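Local coordinates for aminopentol aminotransferase (Sphingopyxis macrogoltabida, PDB 6HBS), which transfers the amino group of hydrolysed fumonisin B1 (aminopentol) to pyruvate with pyridoxal 5'-phosphate as cofactor, a step in fumonisin degradation, at residues G104-A109 against A239-W244; G235-R240 against G257-N262; D252-G257 against A268-N273. One frame throughout, in Å; residues are numbered along the deposited sequence.

Contact 1: residues G104-A109 against A239-W244; sequences GMVRHA and ARDCSW. With MG (magnesium ion), chain D.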
ATOM      1  N   GLY A 104      -4.473 -22.968   2.346  1.00 22.01           N
ATOM      2  CA  GLY A 104      -4.088 -24.308   2.711  1.00 22.40           C
ATOM      3  C   GLY A 104      -3.149 -24.342   3.921  1.00 24.09           C
ATOM      4  O   GLY A 104      -3.166 -25.296   4.654  1.00 25.52           O
ATOM      5  N   MET A 105      -2.302 -23.320   4.103  1.00 21.42           N
ATOM      6  CA  MET A 105      -1.269 -23.327   5.146  1.00 22.69           C
ATOM      7  C   MET A 105      -1.828 -22.873   6.501  1.00 23.42           C
ATOM      8  O   MET A 105      -1.254 -23.198   7.506  1.00 24.30           O
ATOM      9  CB  MET A 105      -0.100 -22.409   4.766  1.00 21.48           C
ATOM     10  CG  MET A 105       0.781 -23.002   3.665  1.00 22.63           C
ATOM     11  SD  MET A 105       1.925 -21.809   2.924  1.00 21.34           S
ATOM     12  CE  MET A 105       3.142 -21.647   4.234  1.00 20.77           C
ATOM     13  N   VAL A 106      -2.907 -22.081   6.502  1.00 22.31           N
ATOM     14  CA  VAL A 106      -3.444 -21.414   7.698  1.00 21.96           C
ATOM     15  C   VAL A 106      -4.717 -22.158   8.123  1.00 22.23           C
ATOM     16  O   VAL A 106      -5.768 -22.069   7.473  1.00 21.60           O
ATOM     17  CB  VAL A 106      -3.667 -19.908   7.435  1.00 22.32           C
ATOM     18  CG1 VAL A 106      -4.247 -19.147   8.631  1.00 21.72           C
ATOM     19  CG2 VAL A 106      -2.389 -19.253   6.974  1.00 21.72           C
ATOM     20  N   ARG A 107      -4.612 -22.952   9.206  1.00 23.21           N
ATOM     21  CA  ARG A 107      -5.693 -23.855   9.648  1.00 26.50           C
ATOM     22  C   ARG A 107      -7.025 -23.123   9.872  1.00 26.10           C
ATOM     23  O   ARG A 107      -8.057 -23.652   9.549  1.00 27.03           O
ATOM     24  CB  ARG A 107      -5.331 -24.602  10.938  1.00 31.28           C
ATOM     25  CG  ARG A 107      -4.458 -25.831  10.722  1.00 43.53           C
ATOM     26  CD  ARG A 107      -4.272 -26.652  11.997  1.00 53.75           C
ATOM     27  NE  ARG A 107      -5.522 -26.765  12.753  1.00 62.66           N
ATOM     28  CZ  ARG A 107      -6.448 -27.712  12.579  1.00 68.70           C
ATOM     29  NH1 ARG A 107      -6.218 -28.736  11.771  1.00 64.79           N
ATOM     30  NH2 ARG A 107      -7.606 -27.628  13.216  1.00 71.19           N
ATOM     31  N   HIS A 108      -7.020 -21.914  10.441  1.00 24.16           N
ATOM     32  CA  HIS A 108      -8.266 -21.219  10.740  1.00 23.70           C
ATOM     33  C   HIS A 108      -8.972 -20.713   9.478  1.00 23.63           C
ATOM     34  O   HIS A 108     -10.118 -20.350   9.540  1.00 24.14           O
ATOM     35  CB  HIS A 108      -8.014 -20.063  11.725  1.00 23.54           C
ATOM     36  CG  HIS A 108      -7.591 -18.780  11.102  1.00 21.58           C
ATOM     37  ND1 HIS A 108      -8.512 -17.868  10.634  1.00 22.98           N
ATOM     38  CD2 HIS A 108      -6.379 -18.198  10.975  1.00 22.41           C
ATOM     39  CE1 HIS A 108      -7.871 -16.811  10.168  1.00 22.00           C
ATOM     40  NE2 HIS A 108      -6.568 -16.984  10.358  1.00 21.26           N
ATOM     41  N   ALA A 109      -8.234 -20.563   8.379  1.00 23.49           N
ATOM     42  CA  ALA A 109      -8.700 -19.750   7.249  1.00 23.67           C
ATOM     43  C   ALA A 109      -9.294 -20.630   6.144  1.00 21.48           C
ATOM     44  O   ALA A 109      -8.756 -21.699   5.862  1.00 23.70           O
ATOM     45  CB  ALA A 109      -7.549 -18.943   6.708  1.00 23.94           C
ATOM     46  N   ALA A 239       5.881 -19.736  13.572  1.00 20.54           N
ATOM     47  CA  ALA A 239       5.389 -21.000  13.102  1.00 21.66           C
ATOM     48  C   ALA A 239       5.127 -20.905  11.593  1.00 22.30           C
ATOM     49  O   ALA A 239       5.238 -19.800  11.036  1.00 19.82           O
ATOM     50  CB  ALA A 239       4.122 -21.351  13.862  1.00 22.89           C
ATOM     51  N   ARG A 240       4.756 -22.044  10.976  1.00 21.45           N
ATOM     52  CA  ARG A 240       4.399 -22.131   9.540  1.00 24.01           C
ATOM     53  C   ARG A 240       2.886 -21.887   9.359  1.00 24.08           C
ATOM     54  O   ARG A 240       2.299 -22.069   8.280  1.00 26.83           O
ATOM     55  CB  ARG A 240       4.846 -23.486   8.970  1.00 24.42           C
ATOM     56  CG  ARG A 240       6.359 -23.628   8.852  1.00 23.98           C
ATOM     57  CD  ARG A 240       6.816 -25.007   8.402  1.00 23.19           C
ATOM     58  NE  ARG A 240       8.244 -25.057   8.081  1.00 22.37           N
ATOM     59  CZ  ARG A 240       9.221 -25.245   8.978  1.00 22.25           C
ATOM     60  NH1 ARG A 240       8.904 -25.428  10.248  1.00 20.48           N
ATOM     61  NH2 ARG A 240      10.490 -25.171   8.616  1.00 19.58           N
ATOM     62  N   ASP A 241       2.254 -21.418  10.430  1.00 23.82           N
ATOM     63  CA  ASP A 241       0.854 -21.094  10.521  1.00 23.73           C
ATOM     64  C   ASP A 241       0.761 -19.859  11.434  1.00 20.41           C
ATOM     65  O   ASP A 241       1.790 -19.285  11.829  1.00 19.95           O
ATOM     66  CB  ASP A 241       0.097 -22.356  10.965  1.00 25.58           C
ATOM     67  CG  ASP A 241      -1.411 -22.366  10.764  1.00 25.90           C
ATOM     68  OD1 ASP A 241      -2.026 -21.295  10.618  1.00 24.96           O
ATOM     69  OD2 ASP A 241      -1.968 -23.461  10.732  1.00 27.43           O
ATOM     70  N   CYS A 242      -0.462 -19.425  11.723  1.00 21.70           N
ATOM     71  CA  CYS A 242      -0.713 -18.331  12.609  1.00 21.87           C
ATOM     72  C   CYS A 242       0.110 -18.554  13.887  1.00 21.21           C
ATOM     73  O   CYS A 242       0.198 -19.683  14.372  1.00 21.21           O
ATOM     74  CB  CYS A 242      -2.193 -18.248  12.929  1.00 23.34           C
ATOM     75  SG  CYS A 242      -2.638 -16.893  14.053  1.00 25.14           S
ATOM     76  N   SER A 243       0.698 -17.480  14.411  1.00 19.26           N
ATOM     77  CA  SER A 243       1.628 -17.553  15.508  1.00 21.10           C
ATOM     78  C   SER A 243       0.962 -18.032  16.813  1.00 23.78           C
ATOM     79  O   SER A 243       1.688 -18.255  17.755  1.00 26.96           O
ATOM     80  CB  SER A 243       2.270 -16.223  15.715  1.00 21.52           C
ATOM     81  OG  SER A 243       2.983 -15.808  14.551  1.00 18.75           O
ATOM     82  N   TRP A 244      -0.379 -18.089  16.899  1.00 22.71           N
ATOM     83  CA  TRP A 244      -1.066 -18.670  18.073  1.00 24.37           C
ATOM     84  C   TRP A 244      -1.347 -20.169  17.928  1.00 25.68           C
ATOM     85  O   TRP A 244      -2.033 -20.737  18.782  1.00 26.37           O
ATOM     86  CB  TRP A 244      -2.343 -17.888  18.421  1.00 22.92           C
ATOM     87  CG  TRP A 244      -2.040 -16.725  19.318  1.00 22.06           C
ATOM     88  CD1 TRP A 244      -0.805 -16.274  19.705  1.00 21.75           C
ATOM     89  CD2 TRP A 244      -2.995 -15.891  19.990  1.00 21.15           C
ATOM     90  NE1 TRP A 244      -0.930 -15.210  20.560  1.00 22.20           N
ATOM     91  CE2 TRP A 244      -2.260 -14.944  20.744  1.00 21.01           C
ATOM     92  CE3 TRP A 244      -4.388 -15.851  20.017  1.00 20.34           C
ATOM     93  CZ2 TRP A 244      -2.879 -13.965  21.515  1.00 20.45           C
ATOM     94  CZ3 TRP A 244      -4.994 -14.874  20.776  1.00 22.30           C
ATOM     95  CH2 TRP A 244      -4.249 -13.941  21.498  1.00 20.24           C
TER
HETATM   96 MG    MG D 502      -7.006 -23.300   5.861  1.00 27.36          MG
HETATM   97  O   HOH W   1      -5.467 -25.080   6.356  1.00 26.54           O
HETATM   98  O   HOH W   2       1.204 -24.188   7.664  1.00 28.76           O
HETATM   99  O   HOH W   3      -4.630 -20.963  11.837  1.00 21.11           O
HETATM  100  O   HOH W   4      -8.248 -24.705   4.303  1.00 28.61           O
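The carboxylate of Asp-241 reaches across to the backbone just past the end of helix 94-105 and takes the amide of Arg-107. The firmer bond is Arg-107 N to Asp-241 OD2, at 3.1 Å and 164°, met on the syn side and 20° out of the carboxylate plane; the same N-H makes a weak bond to OD1. OD1 also accepts Cys-242 N, 2.7 Å from Asp-241 OD1, on the anti side. A bridging water adds a third grip, donating to Asp-241 OD1 and accepting from His-108 N. With CG anti to the backbone N (chi1 -164°), the carboxylate swings over Val-106, whose CA sits 3.2 Å from Asp-241 OD1, while CG of Arg-107 lies against OD2. Replacing Asp-241 by an alanine would probably leave the amides of Arg-107 and Cys-242 without this acceptor and the bridging water without one of its two partners. A second water donates to both Met-105 O and Arg-240 O, tying the two backbones together where acceptors face each other. Farther out, Arg-107 sends its guanidinium away to a salt bridge with Glu-250, and Arg-240 grips Ile-305 O, Thr-308 O and Glu-312. Val-106 to Ala-109 form a type I beta turn closed by the bond from Ala-109 N to Val-106 O. Val-106 O and Ala-109 O, each 2.4 Å from the magnesium ion, join Val-103 O and two waters around it: a cation site built from main-chain oxygens at the C-terminal end of a helix.

Contact 2: residues G235-R240 against G257-N262; sequences GFRVAR and GKCFAN. With PLP (pyridoxal-5'-phosphate), chain C.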
ATOM      1  N   GLY A 235       4.498 -13.199  11.762  1.00 16.45           N
ATOM      2  CA  GLY A 235       4.090 -14.269  10.902  1.00 16.58           C
ATOM      3  C   GLY A 235       5.305 -14.920  10.227  1.00 17.27           C
ATOM      4  O   GLY A 235       6.207 -14.236   9.753  1.00 17.99           O
ATOM      5  N   PHE A 236       5.351 -16.250  10.322  1.00 18.11           N
ATOM      6  CA  PHE A 236       6.331 -17.146   9.732  1.00 17.71           C
ATOM      7  C   PHE A 236       7.693 -17.098  10.427  1.00 18.62           C
ATOM      8  O   PHE A 236       8.604 -17.818   9.995  1.00 18.71           O
ATOM      9  CB  PHE A 236       6.494 -16.908   8.229  1.00 17.39           C
ATOM     10  CG  PHE A 236       5.221 -17.204   7.501  1.00 17.56           C
ATOM     11  CD1 PHE A 236       4.634 -18.442   7.618  1.00 17.91           C
ATOM     12  CD2 PHE A 236       4.626 -16.256   6.681  1.00 17.57           C
ATOM     13  CE1 PHE A 236       3.469 -18.728   6.935  1.00 20.00           C
ATOM     14  CE2 PHE A 236       3.469 -16.562   5.986  1.00 17.83           C
ATOM     15  CZ  PHE A 236       2.896 -17.786   6.115  1.00 19.16           C
ATOM     16  N   ARG A 237       7.833 -16.338  11.511  1.00 17.32           N
ATOM     17  CA  ARG A 237       9.018 -16.480  12.359  1.00 18.76           C
ATOM     18  C   ARG A 237       8.650 -17.180  13.694  1.00 19.02           C
ATOM     19  O   ARG A 237       9.532 -17.540  14.467  1.00 19.10           O
ATOM     20  CB  ARG A 237       9.713 -15.131  12.561  1.00 17.51           C
ATOM     21  CG  ARG A 237      10.646 -14.710  11.436  1.00 17.46           C
ATOM     22  CD  ARG A 237      11.399 -13.461  11.837  1.00 18.03           C
ATOM     23  NE  ARG A 237      12.274 -12.983  10.798  1.00 17.55           N
ATOM     24  CZ  ARG A 237      11.904 -12.143   9.829  1.00 19.30           C
ATOM     25  NH1 ARG A 237      10.627 -11.791   9.732  1.00 16.04           N
ATOM     26  NH2 ARG A 237      12.809 -11.669   8.976  1.00 15.87           N
ATOM     27  N   VAL A 238       7.362 -17.398  13.956  1.00 20.12           N
ATOM     28  CA  VAL A 238       6.913 -18.155  15.133  1.00 20.52           C
ATOM     29  C   VAL A 238       6.559 -19.588  14.706  1.00 20.77           C
ATOM     30  O   VAL A 238       6.893 -20.544  15.388  1.00 22.50           O
ATOM     31  CB  VAL A 238       5.744 -17.445  15.851  1.00 20.73           C
ATOM     32  CG1 VAL A 238       5.138 -18.314  16.947  1.00 22.14           C
ATOM     33  CG2 VAL A 238       6.176 -16.107  16.413  1.00 19.88           C
ATOM     34  N   ALA A 239       5.881 -19.736  13.572  1.00 20.54           N
ATOM     35  CA  ALA A 239       5.389 -21.000  13.102  1.00 21.66           C
ATOM     36  C   ALA A 239       5.127 -20.905  11.593  1.00 22.30           C
ATOM     37  O   ALA A 239       5.238 -19.800  11.036  1.00 19.82           O
ATOM     38  CB  ALA A 239       4.122 -21.351  13.862  1.00 22.89           C
ATOM     39  N   ARG A 240       4.756 -22.044  10.976  1.00 21.45           N
ATOM     40  CA  ARG A 240       4.399 -22.131   9.540  1.00 24.01           C
ATOM     41  C   ARG A 240       2.886 -21.887   9.359  1.00 24.08           C
ATOM     42  O   ARG A 240       2.299 -22.069   8.280  1.00 26.83           O
ATOM     43  CB  ARG A 240       4.846 -23.486   8.970  1.00 24.42           C
ATOM     44  CG  ARG A 240       6.359 -23.628   8.852  1.00 23.98           C
ATOM     45  CD  ARG A 240       6.816 -25.007   8.402  1.00 23.19           C
ATOM     46  NE  ARG A 240       8.244 -25.057   8.081  1.00 22.37           N
ATOM     47  CZ  ARG A 240       9.221 -25.245   8.978  1.00 22.25           C
ATOM     48  NH1 ARG A 240       8.904 -25.428  10.248  1.00 20.48           N
ATOM     49  NH2 ARG A 240      10.490 -25.171   8.616  1.00 19.58           N
ATOM     50  N   GLY A 257       1.782  -9.845   6.471  1.00 17.25           N
ATOM     51  CA  GLY A 257       2.515  -8.929   5.606  1.00 16.90           C
ATOM     52  C   GLY A 257       3.997  -9.091   5.845  1.00 17.56           C
ATOM     53  O   GLY A 257       4.446 -10.187   6.274  1.00 19.02           O
ATOM     54  N   LYS A 258       4.738  -8.042   5.509  1.00 16.47           N
ATOM     55  CA  LYS A 258       6.210  -7.914   5.629  1.00 18.72           C
ATOM     56  C   LYS A 258       6.955  -8.974   4.803  1.00 17.22           C
ATOM     57  O   LYS A 258       7.617  -8.617   3.846  1.00 17.93           O
ATOM     58  CB  LYS A 258       6.655  -7.858   7.101  1.00 18.46           C
ATOM     59  CG  LYS A 258       6.329  -6.509   7.752  1.00 20.69           C
ATOM     60  CD  LYS A 258       6.785  -6.256   9.189  1.00 21.82           C
ATOM     61  CE  LYS A 258       6.677  -4.785   9.603  1.00 23.25           C
ATOM     62  NZ  LYS A 258       5.330  -4.367  10.116  1.00 29.82           N
ATOM     63  N   CYS A 259       6.940 -10.233   5.235  1.00 16.77           N
ATOM     64  CA  CYS A 259       7.974 -11.164   4.822  1.00 17.45           C
ATOM     65  C   CYS A 259       7.442 -12.338   4.011  1.00 16.81           C
ATOM     66  O   CYS A 259       8.258 -13.120   3.551  1.00 17.99           O
ATOM     67  CB  CYS A 259       8.747 -11.695   6.026  1.00 17.85           C
ATOM     68  SG  CYS A 259       7.867 -12.974   6.949  1.00 20.12           S
ATOM     69  N   PHE A 260       6.139 -12.437   3.728  1.00 15.56           N
ATOM     70  CA  PHE A 260       5.664 -13.672   3.028  1.00 17.64           C
ATOM     71  C   PHE A 260       5.934 -13.661   1.511  1.00 16.46           C
ATOM     72  O   PHE A 260       5.657 -14.647   0.831  1.00 16.40           O
ATOM     73  CB  PHE A 260       4.230 -14.048   3.383  1.00 17.17           C
ATOM     74  CG  PHE A 260       3.113 -13.199   2.849  1.00 17.84           C
ATOM     75  CD1 PHE A 260       2.684 -13.320   1.536  1.00 16.54           C
ATOM     76  CD2 PHE A 260       2.438 -12.325   3.683  1.00 16.72           C
ATOM     77  CE1 PHE A 260       1.641 -12.540   1.065  1.00 17.17           C
ATOM     78  CE2 PHE A 260       1.386 -11.558   3.211  1.00 16.65           C
ATOM     79  CZ  PHE A 260       0.970 -11.678   1.908  1.00 16.37           C
ATOM     80  N   ALA A 261       6.504 -12.579   0.985  1.00 17.15           N
ATOM     81  CA  ALA A 261       7.121 -12.569  -0.375  1.00 17.85           C
ATOM     82  C   ALA A 261       8.577 -12.088  -0.291  1.00 16.85           C
ATOM     83  O   ALA A 261       9.127 -11.603  -1.268  1.00 17.22           O
ATOM     84  CB  ALA A 261       6.275 -11.703  -1.298  1.00 18.16           C
ATOM     85  N   ASN A 262       9.215 -12.295   0.876  1.00 16.63           N
ATOM     86  CA  ASN A 262      10.621 -12.077   1.118  1.00 16.61           C
ATOM     87  C   ASN A 262      11.085 -10.678   0.669  1.00 17.95           C
ATOM     88  O   ASN A 262      12.220 -10.505   0.244  1.00 17.35           O
ATOM     89  CB  ASN A 262      11.507 -13.148   0.457  1.00 17.89           C
ATOM     90  CG  ASN A 262      12.892 -13.167   1.061  1.00 18.91           C
ATOM     91  OD1 ASN A 262      13.002 -13.095   2.287  1.00 18.18           O
ATOM     92  ND2 ASN A 262      13.939 -13.248   0.232  1.00 19.56           N
TER
HETATM   93  N1  PLP C 501       0.781  -4.622  12.301  1.00 22.84           N
HETATM   94  C2  PLP C 501       1.952  -4.944  12.892  1.00 22.56           C
HETATM   95  C2A PLP C 501       2.006  -5.868  14.085  1.00 22.58           C
HETATM   96  C3  PLP C 501       3.198  -4.443  12.318  1.00 23.46           C
HETATM   97  O3  PLP C 501       4.387  -4.755  12.874  1.00 27.16           O
HETATM   98  C4  PLP C 501       3.143  -3.589  11.109  1.00 24.14           C
HETATM   99  C4A PLP C 501       4.432  -3.112  10.542  1.00 27.75           C
HETATM  100  C5  PLP C 501       1.781  -3.257  10.595  1.00 22.24           C
HETATM  101  C6  PLP C 501       0.674  -3.823  11.216  1.00 21.74           C
HETATM  102  C5A PLP C 501       1.559  -2.370   9.371  1.00 22.22           C
HETATM  103  O4P PLP C 501       2.242  -2.892   8.203  1.00 21.35           O
HETATM  104  P   PLP C 501       2.707  -1.766   7.149  1.00 20.19           P
HETATM  105  O1P PLP C 501       3.777  -0.974   7.751  1.00 21.89           O
HETATM  106  O2P PLP C 501       1.485  -0.919   6.935  1.00 18.60           O
HETATM  107  O3P PLP C 501       3.146  -2.635   5.990  1.00 18.00           O
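Gly-235 brings its carbonyl up to the thiol of Cys-259, Gly-235 O lying 3.5 Å from Cys-259 SG. The two loops belong to the PLP-binding domain of a fold-type I aminotransferase: 235-240 comes after strand 226-230, while the loop 257-262 follows strand 253-256 and carries the cofactor lysine, Lys-258. No hydrogen bond crosses between them, so the contact is van der Waals packing in a buried place. Phe-236 comes next, with a positive phi (73°) that turns the chain. Its side chain heads for the other loop, and CE2, a meta carbon of the ring, rests 3.7 Å from Phe-260 CB, obliquely. CB of Phe-236 adds a looser touch on the sulfur of Cys-259. The ring of Phe-236 also meets that of Trp-256 and packs on Leu-302 and Ile-305 of helix 292-307. Phe-260 points its own ring away from Phe-236, to an edge-to-face meeting with Phe-102. Arg-237 follows, its chain extended from CG to NE, and this length carries the guanidinium past the sulfur, with Arg-237 NH1 at 4.1 Å from Cys-259 SG. The charged end is held by carbonyls, NE by Leu-380 O and NH1 by Gly-63 O, and Gly-235 O and Arg-237 NH1 meet the sulfur from directions roughly at right angles. Behind Cys-259, its amide N returns to Gly-257 O across 2.7 Å, making a classic gamma turn centred on Lys-258. From that turn the lysine chain runs away from 235-240, bends at its last torsion (chi4 85°) and ends in the covalent bond of Lys-258 NZ to PLP C4A, 1.6 Å long.

Contact 3: residues D252-G257 against A268-N273; sequences DLSCWG and ALLGSN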
ATOM      1  N   ASP A 252     -10.494 -15.843  14.124  1.00 19.32           N
ATOM      2  CA  ASP A 252     -11.420 -15.746  13.011  1.00 22.10           C
ATOM      3  C   ASP A 252     -10.740 -15.095  11.799  1.00 21.53           C
ATOM      4  O   ASP A 252     -10.989 -15.520  10.684  1.00 22.67           O
ATOM      5  CB  ASP A 252     -12.646 -14.951  13.412  1.00 23.88           C
ATOM      6  CG  ASP A 252     -13.319 -15.591  14.621  1.00 26.14           C
ATOM      7  OD1 ASP A 252     -13.526 -16.792  14.555  1.00 29.69           O
ATOM      8  OD2 ASP A 252     -13.514 -14.909  15.627  1.00 23.58           O
ATOM      9  N   LEU A 253      -9.952 -14.043  12.031  1.00 19.43           N
ATOM     10  CA  LEU A 253      -9.182 -13.354  10.981  1.00 19.89           C
ATOM     11  C   LEU A 253      -7.728 -13.313  11.434  1.00 20.55           C
ATOM     12  O   LEU A 253      -7.444 -13.168  12.605  1.00 19.36           O
ATOM     13  CB  LEU A 253      -9.664 -11.911  10.785  1.00 19.36           C
ATOM     14  CG  LEU A 253     -11.139 -11.668  10.463  1.00 20.40           C
ATOM     15  CD1 LEU A 253     -11.425 -10.190  10.362  1.00 20.09           C
ATOM     16  CD2 LEU A 253     -11.571 -12.362   9.177  1.00 21.50           C
ATOM     17  N   SER A 254      -6.813 -13.368  10.484  1.00 19.15           N
ATOM     18  CA  SER A 254      -5.419 -13.071  10.757  1.00 20.09           C
ATOM     19  C   SER A 254      -4.900 -12.170   9.635  1.00 19.58           C
ATOM     20  O   SER A 254      -5.265 -12.346   8.463  1.00 18.02           O
ATOM     21  CB  SER A 254      -4.599 -14.338  10.900  1.00 20.43           C
ATOM     22  OG  SER A 254      -4.769 -15.195   9.780  1.00 20.60           O
ATOM     23  N   CYS A 255      -4.041 -11.234  10.019  1.00 17.38           N
ATOM     24  CA  CYS A 255      -3.434 -10.263   9.161  1.00 17.21           C
ATOM     25  C   CYS A 255      -1.959 -10.623   8.982  1.00 18.05           C
ATOM     26  O   CYS A 255      -1.240 -10.948   9.969  1.00 18.15           O
ATOM     27  CB  CYS A 255      -3.528  -8.869   9.763  1.00 17.59           C
ATOM     28  SG  CYS A 255      -5.221  -8.315  10.106  1.00 19.36           S
ATOM     29  N   TRP A 256      -1.503 -10.549   7.732  1.00 15.54           N
ATOM     30  CA  TRP A 256      -0.170 -10.982   7.334  1.00 16.15           C
ATOM     31  C   TRP A 256       0.450  -9.921   6.428  1.00 16.06           C
ATOM     32  O   TRP A 256      -0.259  -9.177   5.736  1.00 14.79           O
ATOM     33  CB  TRP A 256      -0.228 -12.308   6.596  1.00 15.87           C
ATOM     34  CG  TRP A 256      -0.809 -13.425   7.389  1.00 17.38           C
ATOM     35  CD1 TRP A 256      -2.129 -13.680   7.600  1.00 19.02           C
ATOM     36  CD2 TRP A 256      -0.089 -14.488   8.008  1.00 17.20           C
ATOM     37  NE1 TRP A 256      -2.277 -14.810   8.357  1.00 19.30           N
ATOM     38  CE2 TRP A 256      -1.048 -15.334   8.613  1.00 17.76           C
ATOM     39  CE3 TRP A 256       1.269 -14.805   8.138  1.00 17.85           C
ATOM     40  CZ2 TRP A 256      -0.686 -16.480   9.308  1.00 17.54           C
ATOM     41  CZ3 TRP A 256       1.621 -15.935   8.837  1.00 18.33           C
ATOM     42  CH2 TRP A 256       0.658 -16.745   9.432  1.00 16.78           C
ATOM     43  N   GLY A 257       1.782  -9.845   6.471  1.00 17.25           N
ATOM     44  CA  GLY A 257       2.515  -8.929   5.606  1.00 16.90           C
ATOM     45  C   GLY A 257       3.997  -9.091   5.845  1.00 17.56           C
ATOM     46  O   GLY A 257       4.446 -10.187   6.274  1.00 19.02           O
ATOM     47  N   ALA A 268      -1.903  -9.501   3.416  1.00 15.70           N
ATOM     48  CA  ALA A 268      -3.043 -10.373   3.279  1.00 16.27           C
ATOM     49  C   ALA A 268      -3.921 -10.319   4.519  1.00 15.94           C
ATOM     50  O   ALA A 268      -3.413 -10.212   5.642  1.00 14.98           O
ATOM     51  CB  ALA A 268      -2.619 -11.802   3.059  1.00 16.44           C
ATOM     52  N   LEU A 269      -5.218 -10.494   4.270  1.00 16.46           N
ATOM     53  CA  LEU A 269      -6.218 -10.862   5.276  1.00 17.34           C
ATOM     54  C   LEU A 269      -6.687 -12.303   5.037  1.00 17.69           C
ATOM     55  O   LEU A 269      -7.223 -12.612   3.975  1.00 19.31           O
ATOM     56  CB  LEU A 269      -7.381  -9.875   5.204  1.00 17.40           C
ATOM     57  CG  LEU A 269      -8.466 -10.103   6.270  1.00 18.17           C
ATOM     58  CD1 LEU A 269      -7.859  -9.988   7.651  1.00 18.70           C
ATOM     59  CD2 LEU A 269      -9.607  -9.104   6.124  1.00 18.88           C
ATOM     60  N   LEU A 270      -6.499 -13.179   6.027  1.00 17.91           N
ATOM     61  CA  LEU A 270      -6.951 -14.597   6.004  1.00 19.31           C
ATOM     62  C   LEU A 270      -8.162 -14.729   6.926  1.00 20.88           C
ATOM     63  O   LEU A 270      -8.159 -14.150   8.008  1.00 19.83           O
ATOM     64  CB  LEU A 270      -5.813 -15.511   6.457  1.00 20.42           C
ATOM     65  CG  LEU A 270      -4.774 -15.933   5.406  1.00 21.66           C
ATOM     66  CD1 LEU A 270      -5.297 -17.033   4.501  1.00 24.36           C
ATOM     67  CD2 LEU A 270      -4.335 -14.748   4.572  1.00 20.99           C
ATOM     68  N   GLY A 271      -9.211 -15.423   6.476  1.00 20.21           N
ATOM     69  CA  GLY A 271     -10.452 -15.396   7.234  1.00 20.71           C
ATOM     70  C   GLY A 271     -11.182 -16.712   7.153  1.00 20.58           C
ATOM     71  O   GLY A 271     -11.016 -17.428   6.177  1.00 18.58           O
ATOM     72  N   SER A 272     -11.929 -17.035   8.213  1.00 20.36           N
ATOM     73  CA  SER A 272     -12.752 -18.218   8.242  1.00 22.01           C
ATOM     74  C   SER A 272     -14.068 -17.939   7.502  1.00 21.58           C
ATOM     75  O   SER A 272     -14.460 -16.789   7.281  1.00 22.75           O
ATOM     76  CB  SER A 272     -12.990 -18.677   9.663  1.00 23.14           C
ATOM     77  OG  SER A 272     -13.942 -17.846  10.270  1.00 27.06           O
ATOM     78  N   ASN A 273     -14.751 -19.014   7.118  1.00 23.80           N
ATOM     79  CA  ASN A 273     -16.039 -18.954   6.423  1.00 25.45           C
ATOM     80  C   ASN A 273     -17.062 -18.125   7.202  1.00 27.30           C
ATOM     81  O   ASN A 273     -17.904 -17.504   6.615  1.00 31.56           O
ATOM     82  CB  ASN A 273     -16.535 -20.363   6.095  1.00 25.41           C
ATOM     83  CG  ASN A 273     -15.893 -20.884   4.828  1.00 25.45           C
ATOM     84  OD1 ASN A 273     -15.567 -20.096   3.940  1.00 27.32           O
ATOM     85  ND2 ASN A 273     -15.668 -22.185   4.744  1.00 24.98           N
TER
HETATM   86  O   HOH W   5     -13.799 -18.496  12.745  1.00 31.34           O
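Strands 253-256 and 268-271 run antiparallel, their axes 4.7 Å apart at closest, with Ser-254 facing Leu-270 and Trp-256 facing Ala-268 as hydrogen-bonded pairs of two bonds each, and with Ser-272 N reaching Asp-252 O at 3.0 Å to carry the pairing one step past the strands. On one face of the sheet, the indole of Trp-256 and the side chain of Leu-270 cross at about a right angle, CD2 of the leucine 3.9 Å from CD1 of the ring. Trp-256 NE1 donates to Ser-254 OG at 2.9 Å, which helps to fix the turn of the indole; the same hydroxyl also meets His-108 and rests on Leu-270 CB. This is a beta hairpin within the central seven-stranded sheet of the PLP-binding domain: 253-256 lies parallel to 226-230, and 267-271 is the one strand running against its neighbours. On the other face, Leu-269 has CG anti to its amide nitrogen (chi1 -177°), which carries CD1 across to the partner strand, 4.0 Å from Cys-255 SG and close to Leu-253 CB. Leu-253 CD2 lies over Gly-271, and helix 118-133 packs on Leu-253, Cys-255 and Leu-269. Beyond the paired strands, a water joins Asp-252 OD1 to Ser-272 OG, and the aspartate is further held by salt bridges to Arg-217 and Lys-274.

The hairpin of contact 3 ties the other two contacts together. Toward contact 1, His-108 NE2 lies 2.6 Å from Ser-254 OG, a probable hydrogen bond that brings the turn at the magnesium ion up to the sheet. Toward contact 2, Phe-236 CE2 packs 3.5 Å from Trp-256 CZ3, and Phe-260 CZ meets Ala-268 CB at 3.8 Å. Contacts 1 and 2 share Ala-239 and Arg-240 and touch again where Met-105 CE lies 4.0 Å from Phe-236 CE1. Strand 253-256 leads through Gly-257, common to contacts 2 and 3, directly into the cofactor lysine, and the side chain of Cys-255 comes, at its nearest atoms, about 7 Å from PLP.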